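Local coordinates for protein anthranilate-CoA ligase (Stigmatella aurantiaca, PDB 4WV3) that belongs to the ANL superfamily of AMP-binding enzymes and has a large N-terminal part followed by a smaller C-terminal domain, at residues A[34-48]-A[71-83]. Sequence-based numbering, arbitrary orientation.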
ATOM      1  N   ARG A  34      11.510  11.559 -17.471  1.00 27.80           N
ATOM      2  CA  ARG A  34      12.336  12.522 -16.754  1.00 25.78           C
ATOM      3  C   ARG A  34      13.253  11.876 -15.717  1.00 23.28           C
ATOM      4  O   ARG A  34      12.893  10.887 -15.080  1.00 24.56           O
ATOM      5  CB  ARG A  34      11.423  13.549 -16.079  1.00 28.22           C
ATOM      6  CG  ARG A  34      12.123  14.746 -15.468  1.00 27.76           C
ATOM      7  CD  ARG A  34      11.094  15.755 -14.987  1.00 23.93           C
ATOM      8  NE  ARG A  34      11.705  16.927 -14.372  1.00 32.65           N
ATOM      9  CZ  ARG A  34      11.022  17.985 -13.948  1.00 29.31           C
ATOM     10  NH1 ARG A  34       9.702  18.019 -14.077  1.00 36.02           N
ATOM     11  NH2 ARG A  34      11.658  19.010 -13.398  1.00 31.26           N
ATOM     12  N   GLU A  35      14.443  12.446 -15.561  1.00 22.04           N
ATOM     13  CA  GLU A  35      15.362  12.046 -14.504  1.00 22.40           C
ATOM     14  C   GLU A  35      15.812  13.282 -13.738  1.00 23.68           C
ATOM     15  O   GLU A  35      16.207  14.281 -14.337  1.00 31.18           O
ATOM     16  CB  GLU A  35      16.576  11.318 -15.081  1.00 26.71           C
ATOM     17  CG  GLU A  35      16.266   9.957 -15.678  1.00 32.59           C
ATOM     18  CD  GLU A  35      17.506   9.257 -16.200  1.00 46.41           C
ATOM     19  OE1 GLU A  35      18.626   9.747 -15.935  1.00 38.06           O
ATOM     20  OE2 GLU A  35      17.361   8.218 -16.877  1.00 47.96           O
ATOM     21  N   MET A  36      15.748  13.216 -12.414  1.00 20.75           N
ATOM     22  CA  MET A  36      16.111  14.360 -11.588  1.00 19.98           C
ATOM     23  C   MET A  36      17.155  14.006 -10.535  1.00 17.28           C
ATOM     24  O   MET A  36      17.176  12.892 -10.013  1.00 15.75           O
ATOM     25  CB  MET A  36      14.872  14.950 -10.909  1.00 17.01           C
ATOM     26  CG  MET A  36      13.761  15.342 -11.867  1.00 22.80           C
ATOM     27  SD  MET A  36      12.432  16.247 -11.049  1.00 25.37           S
ATOM     28  CE  MET A  36      13.274  17.769 -10.626  1.00 16.59           C
ATOM     29  N   THR A  37      18.022  14.967 -10.234  1.00 13.06           N
ATOM     30  CA  THR A  37      18.971  14.823  -9.142  1.00 16.19           C
ATOM     31  C   THR A  37      18.326  15.341  -7.864  1.00 14.96           C
ATOM     32  O   THR A  37      17.264  15.961  -7.910  1.00 16.66           O
ATOM     33  CB  THR A  37      20.264  15.612  -9.409  1.00 18.64           C
ATOM     34  OG1 THR A  37      19.981  17.017  -9.402  1.00 18.72           O
ATOM     35  CG2 THR A  37      20.858  15.223 -10.755  1.00 13.38           C
ATOM     36  N   PHE A  38      18.962  15.086  -6.725  1.00 14.25           N
ATOM     37  CA  PHE A  38      18.441  15.556  -5.445  1.00 14.99           C
ATOM     38  C   PHE A  38      18.349  17.080  -5.397  1.00 17.82           C
ATOM     39  O   PHE A  38      17.433  17.635  -4.791  1.00 19.52           O
ATOM     40  CB  PHE A  38      19.298  15.041  -4.286  1.00 12.80           C
ATOM     41  CG  PHE A  38      19.081  13.588  -3.968  1.00 14.65           C
ATOM     42  CD1 PHE A  38      18.046  13.196  -3.136  1.00 15.62           C
ATOM     43  CD2 PHE A  38      19.917  12.616  -4.495  1.00 17.99           C
ATOM     44  CE1 PHE A  38      17.844  11.860  -2.837  1.00 16.26           C
ATOM     45  CE2 PHE A  38      19.720  11.278  -4.200  1.00 14.38           C
ATOM     46  CZ  PHE A  38      18.683  10.900  -3.371  1.00 15.97           C
ATOM     47  N   ARG A  39      19.300  17.750  -6.043  1.00 17.77           N
ATOM     48  CA  ARG A  39      19.301  19.208  -6.101  1.00 19.43           C
ATOM     49  C   ARG A  39      18.133  19.719  -6.937  1.00 16.10           C
ATOM     50  O   ARG A  39      17.459  20.678  -6.559  1.00 18.36           O
ATOM     51  CB  ARG A  39      20.626  19.725  -6.671  1.00 17.06           C
ATOM     52  CG  ARG A  39      20.689  21.237  -6.829  1.00 14.01           C
ATOM     53  CD  ARG A  39      20.431  21.939  -5.506  1.00 15.07           C
ATOM     54  NE  ARG A  39      21.466  21.649  -4.519  1.00 21.95           N
ATOM     55  CZ  ARG A  39      21.369  21.944  -3.227  1.00 29.45           C
ATOM     56  NH1 ARG A  39      20.274  22.532  -2.761  1.00 19.77           N
ATOM     57  NH2 ARG A  39      22.360  21.645  -2.398  1.00 20.01           N
ATOM     58  N   GLN A  40      17.898  19.070  -8.074  1.00 15.23           N
ATOM     59  CA  GLN A  40      16.816  19.454  -8.974  1.00 18.06           C
ATOM     60  C   GLN A  40      15.448  19.238  -8.336  1.00 17.00           C
ATOM     61  O   GLN A  40      14.540  20.052  -8.509  1.00 16.05           O
ATOM     62  CB  GLN A  40      16.917  18.683 -10.290  1.00 17.96           C
ATOM     63  CG  GLN A  40      18.120  19.073 -11.131  1.00 17.92           C
ATOM     64  CD  GLN A  40      18.331  18.157 -12.318  1.00 13.62           C
ATOM     65  OE1 GLN A  40      17.944  16.989 -12.293  1.00 16.53           O
ATOM     66  NE2 GLN A  40      18.945  18.686 -13.368  1.00 14.96           N
ATOM     67  N   VAL A  41      15.307  18.139  -7.603  1.00 13.52           N
ATOM     68  CA  VAL A  41      14.073  17.855  -6.881  1.00 15.11           C
ATOM     69  C   VAL A  41      13.843  18.909  -5.804  1.00 17.93           C
ATOM     70  O   VAL A  41      12.729  19.406  -5.636  1.00 13.68           O
ATOM     71  CB  VAL A  41      14.103  16.456  -6.232  1.00 13.19           C
ATOM     72  CG1 VAL A  41      12.896  16.259  -5.331  1.00 14.29           C
ATOM     73  CG2 VAL A  41      14.154  15.378  -7.300  1.00 18.85           C
ATOM     74  N   SER A  42      14.907  19.254  -5.085  1.00 16.70           N
ATOM     75  CA  SER A  42      14.822  20.250  -4.025  1.00 19.16           C
ATOM     76  C   SER A  42      14.477  21.628  -4.581  1.00 19.41           C
ATOM     77  O   SER A  42      13.677  22.357  -3.996  1.00 19.91           O
ATOM     78  CB  SER A  42      16.131  20.315  -3.238  1.00 14.33           C
ATOM     79  OG  SER A  42      16.063  21.307  -2.229  1.00 10.50           O
ATOM     80  N   ASN A  43      15.083  21.977  -5.712  1.00 17.12           N
ATOM     81  CA  ASN A  43      14.817  23.259  -6.355  1.00 18.46           C
ATOM     82  C   ASN A  43      13.370  23.383  -6.815  1.00 21.07           C
ATOM     83  O   ASN A  43      12.720  24.402  -6.583  1.00 23.37           O
ATOM     84  CB  ASN A  43      15.756  23.474  -7.542  1.00 15.78           C
ATOM     85  CG  ASN A  43      17.196  23.682  -7.119  1.00 17.15           C
ATOM     86  OD1 ASN A  43      17.470  24.114  -5.998  1.00 17.85           O
ATOM     87  ND2 ASN A  43      18.125  23.380  -8.016  1.00 21.05           N
ATOM     88  N   GLU A  44      12.871  22.337  -7.466  1.00 18.20           N
ATOM     89  CA  GLU A  44      11.510  22.342  -7.984  1.00 17.71           C
ATOM     90  C   GLU A  44      10.494  22.334  -6.848  1.00 22.90           C
ATOM     91  O   GLU A  44       9.440  22.964  -6.940  1.00 18.56           O
ATOM     92  CB  GLU A  44      11.288  21.153  -8.922  1.00 14.07           C
ATOM     93  CG  GLU A  44       9.936  21.152  -9.614  1.00 25.13           C
ATOM     94  CD  GLU A  44       9.913  20.269 -10.847  1.00 27.30           C
ATOM     95  OE1 GLU A  44      10.819  20.411 -11.695  1.00 29.11           O
ATOM     96  OE2 GLU A  44       8.992  19.433 -10.969  1.00 23.08           O
ATOM     97  N   ALA A  45      10.820  21.623  -5.772  1.00 18.19           N
ATOM     98  CA  ALA A  45       9.954  21.567  -4.600  1.00 15.93           C
ATOM     99  C   ALA A  45       9.859  22.935  -3.934  1.00 18.65           C
ATOM    100  O   ALA A  45       8.790  23.337  -3.471  1.00 14.29           O
ATOM    101  CB  ALA A  45      10.458  20.527  -3.613  1.00 13.14           C
ATOM    102  N   ASN A  46      10.980  23.646  -3.888  1.00 18.05           N
ATOM    103  CA  ASN A  46      11.005  24.991  -3.326  1.00 20.17           C
ATOM    104  C   ASN A  46      10.207  25.968  -4.180  1.00 20.09           C
ATOM    105  O   ASN A  46       9.628  26.927  -3.668  1.00 20.00           O
ATOM    106  CB  ASN A  46      12.443  25.481  -3.155  1.00 17.22           C
ATOM    107  CG  ASN A  46      13.198  24.710  -2.092  1.00 21.50           C
ATOM    108  OD1 ASN A  46      12.595  24.106  -1.205  1.00 20.75           O
ATOM    109  ND2 ASN A  46      14.523  24.728  -2.173  1.00 17.68           N
ATOM    110  N   GLN A  47      10.180  25.716  -5.484  1.00 18.31           N
ATOM    111  CA  GLN A  47       9.371  26.511  -6.398  1.00 18.84           C
ATOM    112  C   GLN A  47       7.891  26.228  -6.170  1.00 20.87           C
ATOM    113  O   GLN A  47       7.065  27.140  -6.202  1.00 18.23           O
ATOM    114  CB  GLN A  47       9.748  26.217  -7.850  1.00 22.52           C
ATOM    115  CG  GLN A  47      11.107  26.762  -8.256  1.00 24.20           C
ATOM    116  CD  GLN A  47      11.425  26.504  -9.714  1.00 22.43           C
ATOM    117  OE1 GLN A  47      11.221  25.401 -10.221  1.00 25.23           O
ATOM    118  NE2 GLN A  47      11.920  27.528 -10.400  1.00 24.19           N
ATOM    119  N   VAL A  48       7.569  24.959  -5.939  1.00 18.39           N
ATOM    120  CA  VAL A  48       6.201  24.553  -5.639  1.00 16.54           C
ATOM    121  C   VAL A  48       5.729  25.193  -4.338  1.00 20.89           C
ATOM    122  O   VAL A  48       4.630  25.744  -4.270  1.00 21.44           O
ATOM    123  CB  VAL A  48       6.074  23.019  -5.540  1.00 19.47           C
ATOM    124  CG1 VAL A  48       4.730  22.625  -4.941  1.00 16.21           C
ATOM    125  CG2 VAL A  48       6.261  22.383  -6.908  1.00 17.40           C
ATOM    126  N   ALA A  71       7.697  12.631 -11.582  1.00 22.61           N
ATOM    127  CA  ALA A  71       8.558  13.624 -10.959  1.00 18.17           C
ATOM    128  C   ALA A  71       7.718  14.742 -10.355  1.00 16.10           C
ATOM    129  O   ALA A  71       8.045  15.275  -9.295  1.00 17.52           O
ATOM    130  CB  ALA A  71       9.532  14.187 -11.979  1.00 19.21           C
ATOM    131  N   GLU A  72       6.630  15.088 -11.035  1.00 15.82           N
ATOM    132  CA  GLU A  72       5.753  16.165 -10.588  1.00 20.37           C
ATOM    133  C   GLU A  72       5.006  15.798  -9.310  1.00 16.74           C
ATOM    134  O   GLU A  72       4.651  16.673  -8.523  1.00 18.14           O
ATOM    135  CB  GLU A  72       4.757  16.553 -11.685  1.00 18.44           C
ATOM    136  CG  GLU A  72       5.373  17.284 -12.867  1.00 21.81           C
ATOM    137  CD  GLU A  72       6.094  16.357 -13.824  1.00 21.83           C
ATOM    138  OE1 GLU A  72       5.901  15.127 -13.721  1.00 19.82           O
ATOM    139  OE2 GLU A  72       6.853  16.858 -14.679  1.00 25.92           O
ATOM    140  N   TRP A  73       4.765  14.506  -9.112  1.00 10.33           N
ATOM    141  CA  TRP A  73       4.125  14.034  -7.891  1.00 14.12           C
ATOM    142  C   TRP A  73       5.040  14.292  -6.700  1.00 14.35           C
ATOM    143  O   TRP A  73       4.615  14.835  -5.679  1.00 12.60           O
ATOM    144  CB  TRP A  73       3.814  12.537  -7.989  1.00 13.01           C
ATOM    145  CG  TRP A  73       2.764  12.064  -7.020  1.00 13.13           C
ATOM    146  CD1 TRP A  73       1.460  11.781  -7.306  1.00 15.15           C
ATOM    147  CD2 TRP A  73       2.927  11.819  -5.615  1.00 13.84           C
ATOM    148  NE1 TRP A  73       0.803  11.376  -6.171  1.00 15.02           N
ATOM    149  CE2 TRP A  73       1.680  11.391  -5.120  1.00 12.21           C
ATOM    150  CE3 TRP A  73       4.006  11.919  -4.731  1.00 14.38           C
ATOM    151  CZ2 TRP A  73       1.482  11.065  -3.779  1.00 14.11           C
ATOM    152  CZ3 TRP A  73       3.807  11.595  -3.401  1.00 11.58           C
ATOM    153  CH2 TRP A  73       2.555  11.173  -2.939  1.00 14.58           C
ATOM    154  N   VAL A  74       6.303  13.903  -6.843  1.00 12.77           N
ATOM    155  CA  VAL A  74       7.273  14.017  -5.761  1.00 14.24           C
ATOM    156  C   VAL A  74       7.573  15.467  -5.390  1.00 13.63           C
ATOM    157  O   VAL A  74       7.551  15.831  -4.214  1.00 12.40           O
ATOM    158  CB  VAL A  74       8.592  13.301  -6.109  1.00 12.23           C
ATOM    159  CG1 VAL A  74       9.607  13.507  -5.002  1.00 12.78           C
ATOM    160  CG2 VAL A  74       8.346  11.820  -6.341  1.00 10.51           C
ATOM    161  N   THR A  75       7.853  16.292  -6.395  1.00  8.40           N
ATOM    162  CA  THR A  75       8.179  17.693  -6.155  1.00 11.97           C
ATOM    163  C   THR A  75       7.001  18.451  -5.545  1.00 13.73           C
ATOM    164  O   THR A  75       7.191  19.355  -4.730  1.00 14.31           O
ATOM    165  CB  THR A  75       8.649  18.402  -7.442  1.00 14.03           C
ATOM    166  OG1 THR A  75       7.661  18.246  -8.468  1.00 18.30           O
ATOM    167  CG2 THR A  75       9.968  17.813  -7.921  1.00 12.03           C
ATOM    168  N   SER A  76       5.787  18.076  -5.938  1.00 14.77           N
ATOM    169  CA  SER A  76       4.590  18.669  -5.354  1.00 13.73           C
ATOM    170  C   SER A  76       4.472  18.262  -3.892  1.00 14.70           C
ATOM    171  O   SER A  76       4.187  19.092  -3.031  1.00 11.66           O
ATOM    172  CB  SER A  76       3.338  18.242  -6.120  1.00 10.64           C
ATOM    173  OG  SER A  76       3.352  18.742  -7.445  1.00 13.78           O
ATOM    174  N   PHE A  77       4.705  16.981  -3.622  1.00 12.35           N
ATOM    175  CA  PHE A  77       4.605  16.441  -2.270  1.00 13.03           C
ATOM    176  C   PHE A  77       5.538  17.154  -1.296  1.00 12.49           C
ATOM    177  O   PHE A  77       5.106  17.629  -0.246  1.00 12.95           O
ATOM    178  CB  PHE A  77       4.895  14.938  -2.270  1.00 10.86           C
ATOM    179  CG  PHE A  77       4.781  14.298  -0.914  1.00 12.83           C
ATOM    180  CD1 PHE A  77       3.550  13.885  -0.430  1.00 11.40           C
ATOM    181  CD2 PHE A  77       5.904  14.108  -0.125  1.00 10.83           C
ATOM    182  CE1 PHE A  77       3.440  13.296   0.816  1.00  9.84           C
ATOM    183  CE2 PHE A  77       5.801  13.521   1.123  1.00 12.31           C
ATOM    184  CZ  PHE A  77       4.567  13.114   1.595  1.00 14.53           C
ATOM    185  N   PHE A  78       6.817  17.229  -1.646  1.00 15.12           N
ATOM    186  CA  PHE A  78       7.796  17.868  -0.775  1.00 14.80           C
ATOM    187  C   PHE A  78       7.662  19.387  -0.769  1.00 12.65           C
ATOM    188  O   PHE A  78       8.098  20.050   0.170  1.00 15.75           O
ATOM    189  CB  PHE A  78       9.217  17.438  -1.140  1.00  9.94           C
ATOM    190  CG  PHE A  78       9.590  16.087  -0.604  1.00 10.99           C
ATOM    191  CD1 PHE A  78       9.918  15.927   0.732  1.00 13.90           C
ATOM    192  CD2 PHE A  78       9.607  14.976  -1.429  1.00 14.62           C
ATOM    193  CE1 PHE A  78      10.258  14.686   1.235  1.00 13.02           C
ATOM    194  CE2 PHE A  78       9.947  13.731  -0.933  1.00 13.63           C
ATOM    195  CZ  PHE A  78      10.274  13.587   0.401  1.00 11.24           C
ATOM    196  N   GLY A  79       7.052  19.934  -1.814  1.00 12.66           N
ATOM    197  CA  GLY A  79       6.753  21.352  -1.853  1.00 14.53           C
ATOM    198  C   GLY A  79       5.678  21.698  -0.839  1.00 17.22           C
ATOM    199  O   GLY A  79       5.747  22.728  -0.169  1.00 17.93           O
ATOM    200  N   ILE A  80       4.682  20.822  -0.731  1.00 15.64           N
ATOM    201  CA  ILE A  80       3.587  20.998   0.216  1.00 14.93           C
ATOM    202  C   ILE A  80       4.058  20.796   1.656  1.00 17.36           C
ATOM    203  O   ILE A  80       3.753  21.600   2.538  1.00 18.77           O
ATOM    204  CB  ILE A  80       2.443  20.005  -0.072  1.00 15.77           C
ATOM    205  CG1 ILE A  80       1.829  20.279  -1.445  1.00 10.94           C
ATOM    206  CG2 ILE A  80       1.376  20.089   1.005  1.00 12.64           C
ATOM    207  CD1 ILE A  80       1.037  19.112  -1.994  1.00 10.75           C
ATOM    208  N   VAL A  81       4.803  19.719   1.881  1.00 16.97           N
ATOM    209  CA  VAL A  81       5.278  19.367   3.217  1.00 15.20           C
ATOM    210  C   VAL A  81       6.209  20.428   3.802  1.00 15.98           C
ATOM    211  O   VAL A  81       6.077  20.807   4.968  1.00 14.90           O
ATOM    212  CB  VAL A  81       5.983  17.993   3.216  1.00 16.81           C
ATOM    213  CG1 VAL A  81       6.679  17.740   4.544  1.00 15.69           C
ATOM    214  CG2 VAL A  81       4.983  16.886   2.912  1.00 13.16           C
ATOM    215  N   LYS A  82       7.141  20.914   2.987  1.00 14.36           N
ATOM    216  CA  LYS A  82       8.096  21.925   3.429  1.00 13.92           C
ATOM    217  C   LYS A  82       7.398  23.218   3.837  1.00 18.43           C
ATOM    218  O   LYS A  82       7.863  23.939   4.720  1.00 16.87           O
ATOM    219  CB  LYS A  82       9.119  22.212   2.329  1.00 17.06           C
ATOM    220  CG  LYS A  82      10.208  23.189   2.737  1.00 17.37           C
ATOM    221  CD  LYS A  82      11.330  23.226   1.721  1.00 16.90           C
ATOM    222  CE  LYS A  82      12.431  24.170   2.162  1.00 17.77           C
ATOM    223  NZ  LYS A  82      13.601  24.120   1.245  1.00 17.65           N
ATOM    224  N   LEU A  83       6.272  23.499   3.192  1.00 17.21           N
ATOM    225  CA  LEU A  83       5.519  24.716   3.459  1.00 12.77           C
ATOM    226  C   LEU A  83       4.740  24.607   4.766  1.00 14.70           C
ATOM    227  O   LEU A  83       4.262  25.607   5.302  1.00 12.52           O
ATOM    228  CB  LEU A  83       4.565  25.006   2.300  1.00 14.49           C
ATOM    229  CG  LEU A  83       4.081  26.448   2.182  1.00 19.80           C
ATOM    230  CD1 LEU A  83       5.276  27.377   2.058  1.00 19.27           C
ATOM    231  CD2 LEU A  83       3.145  26.604   0.996  1.00 17.29           C
TER
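With every torsion from CG to NE extended and CG anti to the backbone N (chi1 -171°), Arg34 reaches past Ala71 to Glu72, whose own chain bends at chi2 to meet it. Two helices of the AMP-binding fold, 38-48 and 71-83, cross here at -58° with their axes 7.4 Å apart, a worked example of how small residues permit close helix packing. At the crossing, Ala45 CA lies 4.2 Å from Gly79 CA, and the absence of a side chain on Gly79 lets Ala45 O come within 3.3 Å of Gly79 CA. Ala45 CA also makes a CA-H...O contact with Thr75 O, while both methyls of Val48 settle over the same turn, CG1 against Ser76 and Gly79 and CG2 against Thr75 O.

Toward the start of 71-83, charged groups join the packing. Arg34, Glu44 and Glu72 form a salt-bridge network: Arg34 NH1 makes a weak, edge-on bond to Glu72 OE2 at 3.1 Å, whereas the Arg34 NH2 to Glu44 OE1 pair is modelled too short for its detailed geometry to be relied on. Met36 SD lies over one guanidinium face, offset toward the rim, and touches Ala71 CB. Thr75 turns CG2 against the aliphatic part of Glu44 and brings OG1 to 3.1 Å from Glu44 OE2; Ala71 O is an alternative acceptor for the hydroxyl. Arg34 would probably offset the like charges of Glu44 OE2 and Glu72 OE2, 5.0 Å apart.

Around this junction, helix 221-234 packs on Val41, Val74 and Phe78, and Phe148 touches Glu44, Glu72 and Ser76. At the other end, the extended Lys82 also forms a salt bridge with Glu17. Its NZ donates to Asn46 OD1 at 2.6 Å, approaching from 33° out of the carbonyl plane.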